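Local coordinates for protein putative S-adenosyl-L-methionine-dependent Methyltransferase (Methanococcus maripaludis, PDB 3DLC) that binds S-adenosylmethionine and probably transfers its methyl group to an acceptor that is not firmly established, at residues 2-5 and 11-14; 37-42 and 208-213; 185-190 and 196-201. All coordinates share one frame; numbering follows the deposited sequence. Where two conformers were deposited one is given.

From the N terminus, interaction 1 closes a short loop between the leading tail and helix 11-22, and is complete before the others begin. Interaction 2 opens at the end of helix 28-40 and closes far along the chain on strand 206-211. Interaction 3, joining helix 180-193 to strand 198-203, falls wholly within that span. The last two meet where these neighbouring strands pair through backbone hydrogen bonds, at the 7-6 end of the seven-stranded Rossmann-like sheet of order 3-2-1-4-5-7-6 that marks class I methyltransferases, whereas interaction 1 lies across the chain's centre from both.

Interaction 1. Residues 2-5 and 11-14; sequences MSEN and KKGA
E4 and K12 meet through the ends of their side chains, in a surface salt bridge that is the one direct contact between the N-terminal tail segment 2-5 and segment 11-14 of helix 11-22, the first helix of this Rossmann-like methyltransferase. It illustrates how a charged pair can span a gap that the backbones leave wide. K12 supplies most of the length: beyond CG its chain is fully extended, and with CG beside the backbone N (chi1 -72°) the ammonium group is carried out toward the tail. E4 behaves differently. Its CG lies anti to the backbone N, and a bend at chi2 (66°) folds the carboxylate round so that OE2 becomes the nearest acceptor. The NZ of K12 lies 3.3 Å from OE2 of E4, a weak hydrogen bond within the ion pair, and the two side chains run obliquely to one another. E4 was modelled in two conformers, and the pairing is described for one of them; both partners are exposed to solvent.

On the helix, A14 faces inward and packs on H77, M78 and I81 of helix 76-88, while the backbone N of G13 is hydrogen-bonded to the carboxylate of D10. The tail also has a local bond of its own, in the conformer of N5 described here: ND2 of N5 donates to OG of S3 over 2.7 Å, with the acceptor 11° out of the amide plane.

Interaction 2. Residues 37-42 and 208-213; sequences INRFGI and WIIISK
I210 sends its two branches to different partners, R39 and F40, where the C-terminal end of helix 28-40 packs on the antiparallel part of the Rossmann-like methyltransferase sheet, an example of one branched residue serving two flat groups. The more sheltered half is wholly apolar. CG2 of I210, anti to the backbone N, meets the rim of the F40 ring near its plane, 3.5 Å from CE1 and 3.6 Å from CZ of F40. The ring is backed within the helix by CB of R39, which stands over the centre of one face.

The other half lies toward solvent and is less ordered, though its approach is no longer. Here CD1 of I210 sits over one face of the R39 guanidinium, off-centre and 3.5 Å from NE of R39. No hydrogen bond crosses the contact; the exposed arginine, modelled in two conformers, makes long, weak ion pairs with E199 and E205.

In the wider fold, F40 also rests on K143 and Y145 of strand 142-148, and R39 on I201 of strand 198-203. The helix end thus covers part of one face of the sheet, over these strands and 206-211, while I209 and I211 point to the other, against helices 127-137 and 180-193.

Interaction 3. Residues 185-190 and 196-201; sequences RFQNVL and SSYEII. With ACT (acetate ion), chain B.
L190 and Y198 make the aromatic part of this contact, a CH-pi interaction between helix 180-193 and the edge strand that follows it after a short connection, in the antiparallel 7-6 end of the class I methyltransferase fold. CD1 of L190 stands over one face of the Y198 ring, 3.8 Å from its centroid and 18° off the normal, while CB of L190 lies over the same face, 3.7 Å from CE2 of Y198. The ring reaches this place because its CG lies between the backbone N and the carbonyl carbon (chi1 67°).

Aliphatic packing continues along the strand. I200 ends in CD1, which presses on the helix backbone itself, 3.4 Å from N of Q187, and also meets CD1 of L190 at 4.2 Å.

A separate van der Waals contact sets methylene against hydroxyl: Q187 crosses Y198 at about a right angle and lays its CG, rather than its amide, 3.4 Å from the OH of Y198.

Polar bonds lie at the margins, none joining the two segments. The OH of Y198 is hydrogen-bonded to D191. R185 points away from the strand and grips an acetate, probably from the crystallisation liquor, with two nearly straight bonds: NE of R185 to OXT at 3.0 Å and NH2 of R185 to O at 3.1 Å.

Helix and strand run almost antiparallel (165°), their axes 9.7 Å apart. Strand 198-203 pairs with 206-211; F186 extends the cover to I209 there, and helix 127-137 lies alongside, with V127 against R185, F186 and V189.

Interaction 1. Residues 2-5 and 11-14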
# COMPACT_ATOMS: atom_id res chain seq x y z
N MSE A 2 -19.01 18.72 -25.93
CA MSE A 2 -18.81 18.46 -24.52
C MSE A 2 -18.43 17.01 -24.32
O MSE A 2 -18.54 16.17 -25.23
CB MSE A 2 -20.06 18.87 -23.70
CG MSE A 2 -21.32 18.09 -23.96
SE MSE A 2 -21.44 16.34 -23.13
CE MSE A 2 -21.38 16.84 -21.24
N SER A 3 -17.93 16.73 -23.15
CA SER A 3 -17.69 15.39 -22.74
C SER A 3 -17.91 15.18 -21.27
O SER A 3 -17.81 16.14 -20.46
CB SER A 3 -16.29 15.00 -23.10
OG SER A 3 -15.31 15.69 -22.36
N GLU A 4 -18.23 13.94 -20.95
CA GLU A 4 -18.27 13.46 -19.58
C GLU A 4 -17.15 12.43 -19.55
O GLU A 4 -17.09 11.56 -20.41
CB GLU A 4 -19.62 12.82 -19.31
CG GLU A 4 -19.76 12.19 -17.94
CD GLU A 4 -19.72 13.20 -16.79
OE1 GLU A 4 -20.01 14.38 -16.99
OE2 GLU A 4 -19.41 12.78 -15.66
N ASN A 5 -16.26 12.51 -18.59
CA ASN A 5 -15.03 11.73 -18.54
C ASN A 5 -14.93 10.96 -17.24
O ASN A 5 -15.26 11.49 -16.18
CB ASN A 5 -13.82 12.69 -18.61
CG ASN A 5 -13.73 13.45 -19.92
OD1 ASN A 5 -12.85 13.17 -20.76
ND2 ASN A 5 -14.63 14.39 -20.12
N LYS A 11 -13.13 11.21 -8.98
CA LYS A 11 -14.14 11.23 -7.94
C LYS A 11 -15.00 9.97 -7.94
O LYS A 11 -15.24 9.36 -6.90
CB LYS A 11 -15.00 12.47 -8.07
CG LYS A 11 -15.99 12.62 -6.93
CD LYS A 11 -16.76 13.93 -6.94
CE LYS A 11 -17.59 14.01 -5.64
NZ LYS A 11 -18.38 15.25 -5.51
N LYS A 12 -15.47 9.58 -9.11
CA LYS A 12 -16.28 8.37 -9.20
C LYS A 12 -15.50 7.12 -8.83
O LYS A 12 -16.02 6.22 -8.15
CB LYS A 12 -16.81 8.27 -10.60
CG LYS A 12 -17.90 9.27 -10.93
CD LYS A 12 -18.33 9.26 -12.35
CE LYS A 12 -19.53 10.17 -12.50
NZ LYS A 12 -20.04 10.10 -13.85
N GLY A 13 -14.25 7.04 -9.26
CA GLY A 13 -13.43 5.89 -8.93
C GLY A 13 -13.12 5.81 -7.45
O GLY A 13 -13.07 4.72 -6.88
N ALA A 14 -12.90 6.96 -6.83
CA ALA A 14 -12.63 7.02 -5.39
C ALA A 14 -13.84 6.49 -4.62
O ALA A 14 -13.71 5.76 -3.64
CB ALA A 14 -12.31 8.46 -4.97

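Interaction 2. Residues 37-42 and 208-213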
# COMPACT_ATOMS: atom_id res chain seq x y z
N ILE A 37 2.22 -6.31 11.78
CA ILE A 37 2.65 -6.21 13.19
C ILE A 37 3.38 -7.48 13.60
O ILE A 37 4.43 -7.42 14.24
CB ILE A 37 1.43 -5.89 14.09
CG1 ILE A 37 0.98 -4.45 13.81
CG2 ILE A 37 1.78 -6.14 15.58
CD1 ILE A 37 -0.38 -4.09 14.36
N ASN A 38 2.79 -8.61 13.26
CA ASN A 38 3.37 -9.89 13.66
C ASN A 38 4.70 -10.15 12.97
O ASN A 38 5.61 -10.72 13.57
CB ASN A 38 2.43 -11.04 13.36
CG ASN A 38 1.24 -11.09 14.29
OD1 ASN A 38 1.20 -10.38 15.30
ND2 ASN A 38 0.23 -11.89 13.94
N ARG A 39 4.82 -9.73 11.71
CA ARG A 39 6.01 -10.05 10.97
C ARG A 39 7.26 -9.29 11.46
O ARG A 39 8.33 -9.86 11.54
CB ARG A 39 5.74 -9.84 9.49
CG ARG A 39 6.74 -10.51 8.63
CD ARG A 39 6.39 -10.48 7.15
NE ARG A 39 7.47 -11.08 6.42
CZ ARG A 39 7.40 -12.13 5.60
NH1 ARG A 39 6.25 -12.65 5.17
NH2 ARG A 39 8.52 -12.60 5.11
N PHE A 40 7.11 -7.96 11.67
CA PHE A 40 8.23 -7.14 12.01
C PHE A 40 8.34 -6.72 13.44
O PHE A 40 9.42 -6.33 13.86
CB PHE A 40 8.25 -5.89 11.13
CG PHE A 40 8.10 -6.17 9.66
CD1 PHE A 40 9.03 -6.92 8.97
CD2 PHE A 40 7.01 -5.71 8.97
CE1 PHE A 40 8.89 -7.17 7.63
CE2 PHE A 40 6.86 -5.96 7.62
CZ PHE A 40 7.80 -6.70 6.95
N GLY A 41 7.28 -6.82 14.21
CA GLY A 41 7.35 -6.40 15.60
C GLY A 41 7.51 -4.90 15.80
O GLY A 41 7.91 -4.48 16.90
N ILE A 42 7.21 -4.10 14.77
CA ILE A 42 7.25 -2.63 14.84
C ILE A 42 5.85 -2.18 15.19
O ILE A 42 4.90 -2.50 14.47
CB ILE A 42 7.73 -1.96 13.53
CG1 ILE A 42 9.00 -2.63 12.95
CG2 ILE A 42 7.98 -0.49 13.79
CD1 ILE A 42 9.25 -2.29 11.48
N TRP A 208 4.26 -9.27 -1.68
CA TRP A 208 4.76 -8.16 -0.85
C TRP A 208 6.27 -8.03 -0.98
O TRP A 208 7.01 -9.01 -0.91
CB TRP A 208 4.38 -8.34 0.61
CG TRP A 208 2.89 -8.50 0.80
CD1 TRP A 208 2.20 -9.67 0.88
CD2 TRP A 208 1.92 -7.47 0.85
NE1 TRP A 208 0.86 -9.42 1.00
CE2 TRP A 208 0.66 -8.07 0.99
CE3 TRP A 208 2.00 -6.08 0.81
CZ2 TRP A 208 -0.52 -7.32 1.10
CZ3 TRP A 208 0.82 -5.33 0.93
CH2 TRP A 208 -0.41 -5.96 1.07
N ILE A 209 6.70 -6.78 -1.14
CA ILE A 209 8.09 -6.37 -1.23
C ILE A 209 8.52 -5.84 0.12
O ILE A 209 7.96 -4.87 0.62
CB ILE A 209 8.25 -5.30 -2.32
CG1 ILE A 209 7.82 -5.82 -3.70
CG2 ILE A 209 9.67 -4.75 -2.34
CD1 ILE A 209 7.50 -4.72 -4.72
N ILE A 210 9.54 -6.49 0.69
CA ILE A 210 9.98 -6.24 2.06
C ILE A 210 11.47 -5.87 2.07
O ILE A 210 12.37 -6.72 2.13
CB ILE A 210 9.74 -7.49 2.94
CG1 ILE A 210 8.26 -7.88 2.89
CG2 ILE A 210 10.20 -7.24 4.38
CD1 ILE A 210 7.91 -9.19 3.55
N ILE A 211 11.71 -4.58 1.98
CA ILE A 211 13.05 -4.03 1.98
C ILE A 211 13.45 -3.75 3.42
O ILE A 211 12.67 -3.26 4.21
CB ILE A 211 13.08 -2.72 1.17
CG1 ILE A 211 12.76 -3.01 -0.31
CG2 ILE A 211 14.43 -2.01 1.31
CD1 ILE A 211 12.27 -1.79 -1.09
N SER A 212 14.72 -4.03 3.71
CA SER A 212 15.33 -3.67 4.98
C SER A 212 16.43 -2.69 4.72
O SER A 212 17.38 -3.05 4.06
CB SER A 212 15.98 -4.86 5.64
OG SER A 212 15.04 -5.77 6.09
N LYS A 213 16.41 -1.50 5.28
CA LYS A 213 17.50 -0.59 5.07
C LYS A 213 18.58 -0.90 6.05
O LYS A 213 18.40 -0.86 7.26
CB LYS A 213 17.07 0.87 5.21
CG LYS A 213 18.26 1.82 5.02
CD LYS A 213 17.99 3.32 5.13
CE LYS A 213 17.65 3.92 3.85
NZ LYS A 213 17.40 5.39 3.82

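Interaction 3. Residues 185-190 and 196-201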
# COMPACT_ATOMS: atom_id res chain seq x y z
N ARG A 185 9.93 -8.94 -11.80
CA ARG A 185 9.99 -7.53 -12.18
C ARG A 185 10.63 -6.70 -11.08
O ARG A 185 11.54 -5.90 -11.32
CB ARG A 185 8.61 -6.97 -12.49
CG ARG A 185 8.61 -5.50 -12.93
CD ARG A 185 7.23 -4.90 -13.13
NE ARG A 185 7.43 -3.55 -13.65
CZ ARG A 185 6.60 -2.54 -13.54
NH1 ARG A 185 5.46 -2.66 -12.93
NH2 ARG A 185 6.95 -1.37 -14.05
N PHE A 186 10.11 -6.87 -9.88
CA PHE A 186 10.56 -6.05 -8.75
C PHE A 186 11.92 -6.44 -8.20
O PHE A 186 12.64 -5.57 -7.74
CB PHE A 186 9.43 -5.86 -7.74
CG PHE A 186 8.38 -4.96 -8.26
CD1 PHE A 186 8.62 -3.59 -8.32
CD2 PHE A 186 7.22 -5.43 -8.79
CE1 PHE A 186 7.70 -2.74 -8.88
CE2 PHE A 186 6.30 -4.60 -9.34
CZ PHE A 186 6.52 -3.25 -9.39
N GLN A 187 12.28 -7.71 -8.29
CA GLN A 187 13.64 -8.10 -7.95
C GLN A 187 14.57 -7.30 -8.87
O GLN A 187 15.58 -6.76 -8.43
CB GLN A 187 13.80 -9.62 -8.18
CG GLN A 187 15.09 -10.26 -8.18
CD GLN A 187 14.95 -11.72 -8.70
OE1 GLN A 187 15.93 -12.37 -8.90
NE2 GLN A 187 13.70 -12.20 -8.89
N ASN A 188 14.24 -7.26 -10.17
CA ASN A 188 15.11 -6.54 -11.10
C ASN A 188 15.21 -5.05 -10.79
O ASN A 188 16.28 -4.44 -10.86
CB ASN A 188 14.68 -6.75 -12.54
CG ASN A 188 14.87 -8.18 -13.02
OD1 ASN A 188 15.63 -8.95 -12.42
ND2 ASN A 188 14.18 -8.56 -14.08
N VAL A 189 14.10 -4.45 -10.37
CA VAL A 189 14.10 -3.05 -9.99
C VAL A 189 14.99 -2.79 -8.79
O VAL A 189 15.84 -1.88 -8.78
CB VAL A 189 12.66 -2.55 -9.67
CG1 VAL A 189 12.66 -1.13 -9.07
CG2 VAL A 189 11.75 -2.59 -10.90
N LEU A 190 14.84 -3.59 -7.74
CA LEU A 190 15.62 -3.41 -6.52
C LEU A 190 17.09 -3.69 -6.80
O LEU A 190 17.97 -3.04 -6.24
CB LEU A 190 15.09 -4.32 -5.40
CG LEU A 190 13.63 -4.06 -4.98
CD1 LEU A 190 13.36 -4.85 -3.72
CD2 LEU A 190 13.30 -2.57 -4.76
N SER A 196 20.85 -3.87 -0.66
CA SER A 196 21.63 -4.99 -0.08
C SER A 196 20.81 -6.10 0.54
O SER A 196 21.26 -7.23 0.61
CB SER A 196 22.59 -4.45 1.00
OG SER A 196 23.59 -3.59 0.48
N SER A 197 19.65 -5.73 1.10
CA SER A 197 18.82 -6.66 1.87
C SER A 197 17.35 -6.47 1.59
O SER A 197 16.79 -5.43 1.83
CB SER A 197 19.08 -6.40 3.36
OG SER A 197 18.35 -7.29 4.17
N TYR A 198 16.73 -7.54 1.09
CA TYR A 198 15.27 -7.56 0.90
C TYR A 198 14.76 -8.99 0.79
O TYR A 198 15.51 -9.93 0.53
CB TYR A 198 14.83 -6.74 -0.35
CG TYR A 198 15.29 -7.29 -1.70
CD1 TYR A 198 14.69 -8.40 -2.26
CD2 TYR A 198 16.27 -6.68 -2.44
CE1 TYR A 198 15.09 -8.89 -3.51
CE2 TYR A 198 16.69 -7.17 -3.67
CZ TYR A 198 16.08 -8.26 -4.22
OH TYR A 198 16.48 -8.81 -5.42
N GLU A 199 13.45 -9.10 0.97
CA GLU A 199 12.69 -10.27 0.64
C GLU A 199 11.54 -9.83 -0.27
O GLU A 199 10.95 -8.78 -0.04
CB GLU A 199 12.02 -10.90 1.87
CG GLU A 199 12.92 -11.33 2.98
CD GLU A 199 12.16 -11.48 4.29
OE1 GLU A 199 11.63 -10.44 4.74
OE2 GLU A 199 12.07 -12.60 4.80
N ILE A 200 11.21 -10.61 -1.27
CA ILE A 200 9.98 -10.41 -2.06
C ILE A 200 9.24 -11.71 -1.91
O ILE A 200 9.77 -12.76 -2.27
CB ILE A 200 10.22 -10.03 -3.50
CG1 ILE A 200 11.04 -8.75 -3.60
CG2 ILE A 200 8.91 -9.85 -4.22
CD1 ILE A 200 11.43 -8.36 -5.03
N ILE A 201 8.04 -11.65 -1.37
CA ILE A 201 7.25 -12.85 -1.03
C ILE A 201 5.99 -12.96 -1.85
O ILE A 201 5.39 -11.95 -2.28
CB ILE A 201 6.83 -12.90 0.47
CG1 ILE A 201 5.87 -11.78 0.83
CG2 ILE A 201 8.07 -12.89 1.41
CD1 ILE A 201 5.35 -11.95 2.23
C ACT B . 10.48 -1.68 -14.97
O ACT B . 9.62 -0.93 -15.51
OXT ACT B . 10.15 -2.88 -14.74
CH3 ACT B . 11.84 -1.14 -14.64